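Local atomic coordinates of glucoamylase (Thermoanaerobacterium thermosaccharolyticum, PDB entry 1LF6), a protein that hydrolyses terminal alpha-1,4-linked glucose residues one after another from the non-reducing ends of starch-like chains, releasing beta-D-glucose. Residues S360-L365 with Y406-Y411; D400-S405 with D415-P420; G315-S320 with R343-V348; N300-L305 with A349-A354. All coordinates share one frame; numbering follows the deposited sequence.

Contact 1: residues S360-L365 with Y406-Y411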
# COMPACT_ATOMS: atom_id res chain seq x y z
N SER A 360 -6.96 -15.31 -7.69
CA SER A 360 -6.31 -14.01 -7.61
C SER A 360 -4.85 -14.08 -8.05
O SER A 360 -4.36 -13.18 -8.72
CB SER A 360 -6.40 -13.46 -6.19
OG SER A 360 -7.74 -13.12 -5.86
N ALA A 361 -4.16 -15.15 -7.67
CA ALA A 361 -2.76 -15.32 -8.06
C ALA A 361 -2.66 -15.48 -9.58
O ALA A 361 -1.78 -14.89 -10.21
CB ALA A 361 -2.17 -16.53 -7.37
N ASN A 362 -3.56 -16.26 -10.16
CA ASN A 362 -3.56 -16.47 -11.61
C ASN A 362 -3.85 -15.20 -12.38
O ASN A 362 -3.28 -14.97 -13.45
CB ASN A 362 -4.57 -17.55 -12.01
CG ASN A 362 -3.95 -18.93 -12.04
OD1 ASN A 362 -2.97 -19.16 -12.74
ND2 ASN A 362 -4.53 -19.86 -11.28
N ARG A 363 -4.75 -14.38 -11.85
CA ARG A 363 -5.08 -13.13 -12.52
C ARG A 363 -3.84 -12.23 -12.51
O ARG A 363 -3.56 -11.54 -13.48
CB ARG A 363 -6.23 -12.44 -11.79
CG ARG A 363 -7.22 -11.77 -12.73
CD ARG A 363 -8.41 -11.26 -11.95
NE ARG A 363 -8.95 -12.31 -11.09
CZ ARG A 363 -8.99 -12.25 -9.76
NH1 ARG A 363 -8.53 -11.18 -9.12
NH2 ARG A 363 -9.50 -13.26 -9.07
N SER A 364 -3.09 -12.25 -11.41
CA SER A 364 -1.90 -11.42 -11.33
C SER A 364 -0.85 -11.96 -12.31
O SER A 364 -0.12 -11.18 -12.93
CB SER A 364 -1.34 -11.39 -9.90
OG SER A 364 -0.62 -12.56 -9.58
N LEU A 365 -0.79 -13.28 -12.47
CA LEU A 365 0.16 -13.87 -13.40
C LEU A 365 -0.22 -13.49 -14.83
O LEU A 365 0.64 -13.13 -15.64
CB LEU A 365 0.21 -15.39 -13.27
CG LEU A 365 1.21 -16.12 -14.17
CD1 LEU A 365 2.62 -15.61 -13.90
CD2 LEU A 365 1.14 -17.63 -13.91
N TYR A 406 5.43 -21.54 -12.58
CA TYR A 406 5.72 -22.90 -12.17
C TYR A 406 4.84 -23.35 -11.01
O TYR A 406 4.27 -24.44 -11.04
CB TYR A 406 7.19 -23.03 -11.78
CG TYR A 406 7.48 -24.26 -10.96
CD1 TYR A 406 7.60 -24.20 -9.58
CD2 TYR A 406 7.55 -25.52 -11.57
CE1 TYR A 406 7.78 -25.34 -8.82
CE2 TYR A 406 7.73 -26.67 -10.82
CZ TYR A 406 7.84 -26.57 -9.45
OH TYR A 406 7.98 -27.71 -8.70
N ARG A 407 4.73 -22.52 -9.97
CA ARG A 407 3.92 -22.88 -8.82
C ARG A 407 2.43 -22.98 -9.14
O ARG A 407 1.71 -23.77 -8.54
CB ARG A 407 4.15 -21.88 -7.68
CG ARG A 407 5.56 -21.95 -7.10
CD ARG A 407 5.58 -21.35 -5.72
NE ARG A 407 4.74 -22.11 -4.80
CZ ARG A 407 3.98 -21.56 -3.86
NH1 ARG A 407 3.95 -20.24 -3.72
NH2 ARG A 407 3.24 -22.32 -3.07
N LEU A 408 1.97 -22.18 -10.10
CA LEU A 408 0.57 -22.22 -10.50
C LEU A 408 0.37 -23.27 -11.60
O LEU A 408 -0.73 -23.45 -12.10
CB LEU A 408 0.13 -20.84 -10.99
CG LEU A 408 -0.11 -19.81 -9.87
CD1 LEU A 408 -0.34 -18.43 -10.45
CD2 LEU A 408 -1.30 -20.24 -9.04
N LYS A 409 1.46 -23.95 -11.95
CA LYS A 409 1.43 -24.98 -12.98
C LYS A 409 0.81 -24.47 -14.27
O LYS A 409 0.09 -25.19 -14.97
CB LYS A 409 0.67 -26.22 -12.49
CG LYS A 409 1.37 -26.92 -11.33
CD LYS A 409 0.65 -28.19 -10.92
CE LYS A 409 1.41 -28.90 -9.80
NZ LYS A 409 0.76 -30.19 -9.44
N ARG A 410 1.11 -23.21 -14.59
CA ARG A 410 0.59 -22.58 -15.80
C ARG A 410 1.57 -22.78 -16.94
O ARG A 410 2.20 -21.84 -17.42
CB ARG A 410 0.37 -21.08 -15.55
CG ARG A 410 -0.76 -20.79 -14.57
CD ARG A 410 -2.09 -21.18 -15.19
NE ARG A 410 -2.30 -20.47 -16.45
CZ ARG A 410 -2.72 -19.21 -16.55
NH1 ARG A 410 -2.98 -18.51 -15.47
NH2 ARG A 410 -2.86 -18.64 -17.72
N TYR A 411 1.68 -24.03 -17.39
CA TYR A 411 2.59 -24.38 -18.48
C TYR A 411 2.11 -23.84 -19.82
O TYR A 411 2.82 -23.91 -20.82
CB TYR A 411 2.74 -25.91 -18.55
CG TYR A 411 3.00 -26.55 -17.22
CD1 TYR A 411 3.93 -26.00 -16.33
CD2 TYR A 411 2.34 -27.71 -16.84
CE1 TYR A 411 4.18 -26.59 -15.09
CE2 TYR A 411 2.59 -28.31 -15.60
CZ TYR A 411 3.51 -27.75 -14.74
OH TYR A 411 3.77 -28.34 -13.53
O HOH W 1 -3.21 -22.64 -11.53

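Contact 2: residues D400-S405 with D415-P420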
# COMPACT_ATOMS: atom_id res chain seq x y z
N ASP A 400 10.83 -13.78 -11.23
CA ASP A 400 9.65 -14.06 -10.41
C ASP A 400 8.42 -14.53 -11.17
O ASP A 400 7.75 -15.47 -10.74
CB ASP A 400 9.32 -12.86 -9.52
CG ASP A 400 10.37 -12.65 -8.43
OD1 ASP A 400 11.08 -13.63 -8.12
OD2 ASP A 400 10.46 -11.54 -7.88
N PRO A 401 8.08 -13.88 -12.29
CA PRO A 401 6.89 -14.35 -12.99
C PRO A 401 7.05 -15.79 -13.49
O PRO A 401 6.06 -16.53 -13.60
CB PRO A 401 6.72 -13.33 -14.12
CG PRO A 401 8.08 -12.68 -14.24
CD PRO A 401 8.55 -12.59 -12.83
N ILE A 402 8.29 -16.20 -13.77
CA ILE A 402 8.53 -17.57 -14.22
C ILE A 402 8.31 -18.52 -13.06
O ILE A 402 7.69 -19.57 -13.21
CB ILE A 402 9.99 -17.78 -14.71
CG1 ILE A 402 10.31 -16.86 -15.88
CG2 ILE A 402 10.17 -19.25 -15.11
CD1 ILE A 402 11.77 -16.93 -16.33
N ILE A 403 8.83 -18.15 -11.89
CA ILE A 403 8.69 -18.97 -10.70
C ILE A 403 7.21 -19.13 -10.35
O ILE A 403 6.78 -20.21 -9.95
CB ILE A 403 9.46 -18.34 -9.50
CG1 ILE A 403 10.94 -18.20 -9.87
CG2 ILE A 403 9.31 -19.21 -8.25
CD1 ILE A 403 11.77 -17.47 -8.83
N LEU A 404 6.44 -18.06 -10.51
CA LEU A 404 5.01 -18.09 -10.22
C LEU A 404 4.29 -19.00 -11.23
O LEU A 404 3.39 -19.74 -10.88
CB LEU A 404 4.43 -16.67 -10.27
CG LEU A 404 2.94 -16.51 -9.91
CD1 LEU A 404 2.68 -17.03 -8.53
CD2 LEU A 404 2.57 -15.02 -10.00
N SER A 405 4.70 -18.92 -12.50
CA SER A 405 4.10 -19.75 -13.53
C SER A 405 4.27 -21.22 -13.15
O SER A 405 3.38 -22.04 -13.36
CB SER A 405 4.76 -19.49 -14.88
OG SER A 405 4.41 -18.20 -15.37
N ASP A 415 5.21 -20.08 -24.05
CA ASP A 415 5.54 -19.28 -25.23
C ASP A 415 5.44 -17.77 -25.02
O ASP A 415 6.29 -17.02 -25.48
CB ASP A 415 4.64 -19.65 -26.41
CG ASP A 415 4.93 -21.03 -26.96
OD1 ASP A 415 6.10 -21.31 -27.31
OD2 ASP A 415 3.98 -21.85 -27.05
N SER A 416 4.39 -17.33 -24.33
CA SER A 416 4.18 -15.90 -24.13
C SER A 416 4.85 -15.28 -22.90
O SER A 416 5.06 -14.06 -22.87
CB SER A 416 2.68 -15.61 -24.07
OG SER A 416 2.08 -16.21 -22.94
N LEU A 417 5.21 -16.10 -21.92
CA LEU A 417 5.81 -15.57 -20.69
C LEU A 417 7.17 -16.15 -20.32
O LEU A 417 8.17 -15.43 -20.22
CB LEU A 417 4.83 -15.78 -19.53
CG LEU A 417 5.09 -15.19 -18.14
CD1 LEU A 417 6.32 -15.82 -17.48
CD2 LEU A 417 5.26 -13.69 -18.27
N VAL A 418 7.21 -17.46 -20.10
CA VAL A 418 8.43 -18.14 -19.68
C VAL A 418 9.61 -18.04 -20.63
O VAL A 418 10.68 -17.56 -20.23
CB VAL A 418 8.14 -19.63 -19.38
CG1 VAL A 418 9.42 -20.34 -18.95
CG2 VAL A 418 7.07 -19.74 -18.29
N LYS A 419 9.43 -18.47 -21.87
CA LYS A 419 10.53 -18.43 -22.83
C LYS A 419 11.09 -17.03 -23.07
O LYS A 419 12.30 -16.83 -23.02
CB LYS A 419 10.10 -19.07 -24.16
CG LYS A 419 11.17 -19.08 -25.23
CD LYS A 419 10.95 -20.22 -26.23
CE LYS A 419 11.73 -20.00 -27.51
NZ LYS A 419 13.16 -19.68 -27.26
N PRO A 420 10.23 -16.04 -23.34
CA PRO A 420 10.81 -14.70 -23.56
C PRO A 420 11.59 -14.15 -22.36
O PRO A 420 12.65 -13.54 -22.53
CB PRO A 420 9.59 -13.85 -23.92
CG PRO A 420 8.42 -14.60 -23.34
CD PRO A 420 8.78 -16.04 -23.59

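Contact 3: residues G315-S320 with R343-V348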
# COMPACT_ATOMS: atom_id res chain seq x y z
N GLY A 315 -5.66 -8.09 -12.01
CA GLY A 315 -4.35 -8.68 -11.84
C GLY A 315 -3.34 -7.62 -11.47
O GLY A 315 -2.24 -7.93 -11.01
N ALA A 316 -3.71 -6.36 -11.66
CA ALA A 316 -2.83 -5.24 -11.33
C ALA A 316 -2.89 -4.91 -9.84
O ALA A 316 -3.73 -4.13 -9.40
CB ALA A 316 -3.21 -4.02 -12.14
N TYR A 317 -2.00 -5.51 -9.05
CA TYR A 317 -1.96 -5.25 -7.62
C TYR A 317 -0.89 -4.21 -7.33
O TYR A 317 0.26 -4.36 -7.75
CB TYR A 317 -1.67 -6.54 -6.86
CG TYR A 317 -2.87 -7.47 -6.81
CD1 TYR A 317 -3.86 -7.31 -5.84
CD2 TYR A 317 -3.05 -8.46 -7.79
CE1 TYR A 317 -5.00 -8.10 -5.84
CE2 TYR A 317 -4.19 -9.26 -7.80
CZ TYR A 317 -5.16 -9.07 -6.83
OH TYR A 317 -6.31 -9.84 -6.85
N ILE A 318 -1.26 -3.15 -6.62
CA ILE A 318 -0.31 -2.09 -6.30
C ILE A 318 0.51 -2.37 -5.04
O ILE A 318 0.20 -3.27 -4.27
CB ILE A 318 -1.01 -0.72 -6.17
CG1 ILE A 318 -2.05 -0.77 -5.05
CG2 ILE A 318 -1.68 -0.35 -7.50
CD1 ILE A 318 -2.64 0.60 -4.73
N ALA A 319 1.55 -1.57 -4.85
CA ALA A 319 2.45 -1.72 -3.71
C ALA A 319 1.87 -1.24 -2.39
O ALA A 319 2.11 -1.84 -1.34
CB ALA A 319 3.77 -1.01 -4.00
N SER A 320 1.11 -0.14 -2.43
CA SER A 320 0.50 0.41 -1.23
C SER A 320 -0.53 1.48 -1.59
O SER A 320 -0.28 2.32 -2.45
CB SER A 320 1.56 1.02 -0.32
OG SER A 320 0.96 1.57 0.84
N ARG A 343 7.97 -7.85 -8.57
CA ARG A 343 8.44 -8.41 -7.31
C ARG A 343 7.31 -8.42 -6.27
O ARG A 343 6.95 -9.48 -5.76
CB ARG A 343 9.64 -7.60 -6.79
CG ARG A 343 10.12 -7.98 -5.38
CD ARG A 343 11.34 -7.17 -4.96
NE ARG A 343 11.23 -5.76 -5.36
CZ ARG A 343 11.85 -5.23 -6.40
NH1 ARG A 343 12.65 -5.97 -7.16
NH2 ARG A 343 11.66 -3.95 -6.70
N ASP A 344 6.75 -7.26 -5.99
CA ASP A 344 5.67 -7.17 -5.01
C ASP A 344 4.48 -8.05 -5.41
O ASP A 344 3.92 -8.75 -4.58
CB ASP A 344 5.21 -5.72 -4.84
CG ASP A 344 6.31 -4.83 -4.27
OD1 ASP A 344 6.06 -4.11 -3.28
OD2 ASP A 344 7.43 -4.86 -4.82
N LEU A 345 4.12 -8.02 -6.69
CA LEU A 345 3.00 -8.81 -7.19
C LEU A 345 3.25 -10.30 -6.94
O LEU A 345 2.36 -11.04 -6.52
CB LEU A 345 2.80 -8.54 -8.68
CG LEU A 345 1.57 -9.10 -9.40
CD1 LEU A 345 0.30 -8.65 -8.70
CD2 LEU A 345 1.58 -8.63 -10.85
N TYR A 346 4.48 -10.73 -7.19
CA TYR A 346 4.91 -12.11 -6.99
C TYR A 346 4.65 -12.54 -5.55
O TYR A 346 4.07 -13.60 -5.29
CB TYR A 346 6.40 -12.23 -7.33
CG TYR A 346 7.09 -13.49 -6.85
CD1 TYR A 346 6.83 -14.73 -7.45
CD2 TYR A 346 8.03 -13.45 -5.82
CE1 TYR A 346 7.49 -15.89 -7.03
CE2 TYR A 346 8.69 -14.60 -5.39
CZ TYR A 346 8.42 -15.82 -6.00
OH TYR A 346 9.07 -16.95 -5.58
N HIS A 347 5.09 -11.71 -4.61
CA HIS A 347 4.92 -12.01 -3.20
C HIS A 347 3.45 -12.00 -2.80
O HIS A 347 3.00 -12.86 -2.04
CB HIS A 347 5.72 -11.00 -2.38
CG HIS A 347 7.21 -11.15 -2.54
ND1 HIS A 347 7.88 -12.31 -2.22
CD2 HIS A 347 8.15 -10.29 -3.02
CE1 HIS A 347 9.16 -12.17 -2.49
NE2 HIS A 347 9.35 -10.95 -2.97
N VAL A 348 2.70 -11.04 -3.33
CA VAL A 348 1.27 -10.94 -3.04
C VAL A 348 0.61 -12.22 -3.57
O VAL A 348 -0.20 -12.84 -2.88
CB VAL A 348 0.66 -9.68 -3.72
CG1 VAL A 348 -0.88 -9.75 -3.68
CG2 VAL A 348 1.14 -8.43 -2.99
O HOH W 2 4.05 -3.93 -1.51

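Contact 4: residues N300-L305 with A349-A354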
# COMPACT_ATOMS: atom_id res chain seq x y z
N ASN A 300 -7.34 -9.87 7.95
CA ASN A 300 -7.16 -8.45 7.64
C ASN A 300 -6.19 -8.30 6.48
O ASN A 300 -6.46 -7.58 5.52
CB ASN A 300 -6.64 -7.69 8.87
CG ASN A 300 -6.68 -6.17 8.69
OD1 ASN A 300 -5.67 -5.49 8.86
ND2 ASN A 300 -7.85 -5.65 8.35
N SER A 301 -5.05 -9.00 6.57
CA SER A 301 -4.04 -8.93 5.52
C SER A 301 -4.59 -9.38 4.17
O SER A 301 -4.36 -8.72 3.16
CB SER A 301 -2.82 -9.80 5.89
OG SER A 301 -2.22 -9.34 7.10
N MET A 302 -5.31 -10.50 4.16
CA MET A 302 -5.85 -11.01 2.91
C MET A 302 -6.88 -10.09 2.25
O MET A 302 -6.95 -10.01 1.03
CB MET A 302 -6.43 -12.41 3.11
CG MET A 302 -5.38 -13.49 3.40
SD MET A 302 -3.98 -13.45 2.26
CE MET A 302 -4.80 -13.63 0.66
N MET A 303 -7.68 -9.39 3.06
CA MET A 303 -8.68 -8.48 2.50
C MET A 303 -7.96 -7.27 1.91
O MET A 303 -8.30 -6.79 0.82
CB MET A 303 -9.66 -8.03 3.58
CG MET A 303 -10.43 -9.17 4.23
SD MET A 303 -11.76 -8.64 5.33
CE MET A 303 -13.11 -9.06 4.38
N ILE A 304 -6.97 -6.77 2.64
CA ILE A 304 -6.20 -5.62 2.19
C ILE A 304 -5.58 -5.94 0.83
O ILE A 304 -5.63 -5.12 -0.09
CB ILE A 304 -5.08 -5.25 3.20
CG1 ILE A 304 -5.71 -4.64 4.45
CG2 ILE A 304 -4.09 -4.27 2.56
CD1 ILE A 304 -4.70 -4.29 5.53
N LEU A 305 -5.01 -7.14 0.69
CA LEU A 305 -4.40 -7.53 -0.58
C LEU A 305 -5.49 -7.60 -1.64
O LEU A 305 -5.35 -7.06 -2.74
CB LEU A 305 -3.70 -8.89 -0.45
CG LEU A 305 -2.52 -8.95 0.52
CD1 LEU A 305 -1.91 -10.34 0.50
CD2 LEU A 305 -1.48 -7.89 0.15
N ALA A 349 0.97 -12.63 -4.78
CA ALA A 349 0.42 -13.84 -5.37
C ALA A 349 0.71 -15.06 -4.49
O ALA A 349 -0.12 -15.96 -4.36
CB ALA A 349 1.00 -14.04 -6.75
N ASN A 350 1.90 -15.10 -3.89
CA ASN A 350 2.25 -16.21 -3.03
C ASN A 350 1.35 -16.26 -1.80
O ASN A 350 1.03 -17.35 -1.30
CB ASN A 350 3.72 -16.13 -2.62
CG ASN A 350 4.65 -16.52 -3.75
OD1 ASN A 350 4.32 -17.37 -4.57
ND2 ASN A 350 5.83 -15.90 -3.79
N ALA A 351 0.95 -15.10 -1.30
CA ALA A 351 0.06 -15.04 -0.14
C ALA A 351 -1.32 -15.56 -0.57
O ALA A 351 -1.94 -16.33 0.15
CB ALA A 351 -0.05 -13.60 0.37
N PHE A 352 -1.79 -15.13 -1.74
CA PHE A 352 -3.08 -15.61 -2.23
C PHE A 352 -3.04 -17.13 -2.35
O PHE A 352 -4.00 -17.81 -2.02
CB PHE A 352 -3.41 -14.98 -3.59
CG PHE A 352 -3.98 -13.59 -3.51
CD1 PHE A 352 -5.10 -13.34 -2.72
CD2 PHE A 352 -3.42 -12.55 -4.24
CE1 PHE A 352 -5.66 -12.05 -2.66
CE2 PHE A 352 -3.97 -11.26 -4.18
CZ PHE A 352 -5.09 -11.02 -3.39
N ILE A 353 -1.92 -17.66 -2.84
CA ILE A 353 -1.78 -19.11 -2.99
C ILE A 353 -1.88 -19.78 -1.63
O ILE A 353 -2.66 -20.72 -1.45
CB ILE A 353 -0.43 -19.49 -3.63
CG1 ILE A 353 -0.36 -18.96 -5.06
CG2 ILE A 353 -0.26 -21.01 -3.62
CD1 ILE A 353 -1.44 -19.50 -5.96
N ALA A 354 -1.09 -19.29 -0.68
CA ALA A 354 -1.07 -19.84 0.67
C ALA A 354 -2.43 -19.77 1.34
O ALA A 354 -2.76 -20.62 2.18
CB ALA A 354 -0.05 -19.09 1.51

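Contact 1: residues S360-L365 with Y406-Y411
The backbones come nearest at Asn-362 and Leu-408, with CA atoms 7.2 Å apart, joining helix 358-375 to the end of helix 395-407. Both helices belong to the (alpha/alpha) barrel of this GH15 glucoamylase. The second helix finishes in a Schellman motif: Lys-409 leaves helical geometry with positive phi (52°), and the chain turns back so that both Leu-408 and Arg-410 point at the first helix. Leu-408 carries the apolar part. Its CD1 packs against Leu-365 CD2 at 3.8 Å and lies near Ala-361 CB. The Leu-408 and Leu-365 side chains run past one another in opposite directions. Leu-365 CD2 also touches Arg-410 CG, 3.7 Å away. The Arg-410 chain is bent at chi2 and chi3, which brings the guanidinium edge to Asn-362 OD1. Asp-412 and Asp-366 form salt bridges with NE and NH2 of this guanidinium, so all three of its nitrogens are engaged and its rotation is probably fixed. A water joins Asn-362 ND2 (3.1 Å) to the carbonyl oxygen of Leu-408. The other end of the amide takes the direct bond: Arg-410 NH1 donates to Asn-362 OD1 at 2.8 Å, with OD1 in the guanidinium plane but NH1 above the plane of the amide carbonyl.

Contact 2: residues D400-S405 with D415-P420
Pro-401 meets Leu-417 at the start of this buried contact. Its ring carbon CB lies 4.2 Å from Leu-417 CD1, and its carbonyl oxygen is near the same methyl. Leu-368 of helix 358-375 also touches the proline. One residue on, Ile-402 and Val-418 bring the two backbones to their nearest point, with CA atoms 5.5 Å apart. The Ile-402 side chain lies across that of Val-418 at about a right angle. Its CG2 branch makes the touch, 4.1 Å from Val-418 CG1. Both of these methyls stand opposite their own backbone N. Ala-458 of helix 445-464 touches both residues and so lines this side of the contact.

The two segments belong to helices 395-407 and 414-428, successive helices of the (alpha/alpha) barrel, linked by a short connection. Their local axes approach to 9.3 Å and cross at -123°. Both helices are irregular here. The first is kinked at Pro-401 and Ile-402. The second has a wider pi-type turn at 415-418, and it is kinked at Pro-420, whose N has no bond to the preceding turn.

Ser-405 comes one turn after Pro-401. Its OG sits beside the backbone N (chi1 -70°), from where it reaches back to donate to Pro-401 O at 2.9 Å. Ser-405 N binds the same oxygen from the opposite face of the carbonyl plane. The hydroxyl is therefore held within its own helix, and it presents itself to Leu-417 by packing alone: OG lies 3.7 Å from Leu-417 CD1. Ser-405 CB rests on Val-418 CG2 at 4.1 Å.

Contact 3: residues G315-S320 with R343-V348
Tyr-317 and Leu-345 cross at about a right angle. The leucine brings its CD1 methyl to the edge of the tyrosine ring, near the ring plane. CD1 is 3.4 Å from Tyr-317 CB and 3.5 Å from Tyr-317 CD2, so it fits into the corner between the side-chain stem and the ring. Leu-345 CG stands opposite the backbone N (chi1 -172°), which brings both methyls to the loop. The same CD1 also lies 3.5 Å from the carbonyl oxygen of Gly-315. Val-348, one turn further along the helix, approaches the ring obliquely, with CG1 4.4 Å from Tyr-317 CG. The ring of Phe-352 meets that of Tyr-317 with planes about 55° apart.

Segment 315-320 is an irregular piece of the loop between helices 296-306 and 342-355 of the (alpha/alpha) barrel. It runs along the flank of helix 342-355, and all the touching residues are buried.

Further along the loop the contact turns polar. Asp-344 points at the loop, and its OD1 is 3.9 Å from Ala-319 CB. A water donates to both Asp-344 OD1, at 2.7 Å, and Ala-319 O, at 2.9 Å, and so links the carboxylate to the loop backbone. Trp-654 of helix 653-668 packs on Asp-344. This end of the contact is near the probable active site: the Asp-344 side chain is about 7 Å from that of Glu-438, the likely proton donor. Neighbouring Arg-343 forms a salt bridge to Asp-396 through NH1, and its NH2 makes a weak, long ion pair with Glu-438 OE2.

Contact 4: residues N300-L305 with A349-A354
This is a buried, apolar helix-to-helix packing contact between helices 296-306 and 342-355, away from the probable catalytic residues. Met-302 and Leu-305 on the first helix meet Ala-351 and Phe-352 on the second. The local axes come within 10.7 Å and cross at -128°, and the nearest CA atoms are those of Met-302 and Phe-352.

Met-302 reaches the second helix with its terminal methyl. Its chain is bent at both chi2 (-48°) and chi3 (-57°), so it curls over toward Phe-352 instead of extending. CE then lies 3.4 Å from Phe-352 CD1, approaching the ring obliquely. The methionine and phenylalanine side chains run antiparallel past one another. The sulphur lies more loosely by Ala-351, with SD 4.4 Å from its CB. Tyr-283 of helix 269-284 touches both Met-302 and Phe-352 from outside the pair.

Leu-305 lies about one turn further on and divides its contacts between the same two residues. Its CD1 methyl packs on Ala-351 CB at 3.8 Å. Its CB is 3.9 Å from Phe-352 CZ, the far end of the ring. The phenyl group thus touches the methionine methyl at CD1 and the leucine stem at CZ. Val-660 of helix 653-668 also packs on Met-302.

Apolar packing of this kind between helices is characteristic of the (alpha/alpha) barrel of six helical hairpins in GH15 glucoamylases.

Overall arrangement
All four contacts lie in the catalytic (alpha/alpha) barrel. Helix 342-355 connects contacts 3 and 4, whose centres are about 10 Å apart; there Val-348 CG2 lies 4.1 Å from Leu-305 CD2. Contacts 1 and 2 share helix 395-407, and their centres are also about 10 Å apart. Leu-365 joins them: its CD1 lies 3.5 Å from Ser-405 OG. Helix 358-375 follows helix 342-355, and Ser-364 CB of contact 1 touches Leu-345 CD1 of contact 3 at 3.4 Å. Contacts 2 and 4 are the most distant pair, with centres about 21 Å apart. Contact 3 lies nearest the probable catalytic site, the Asp-344 side chain being about 12 Å from that of Glu-435; the others lie away from it.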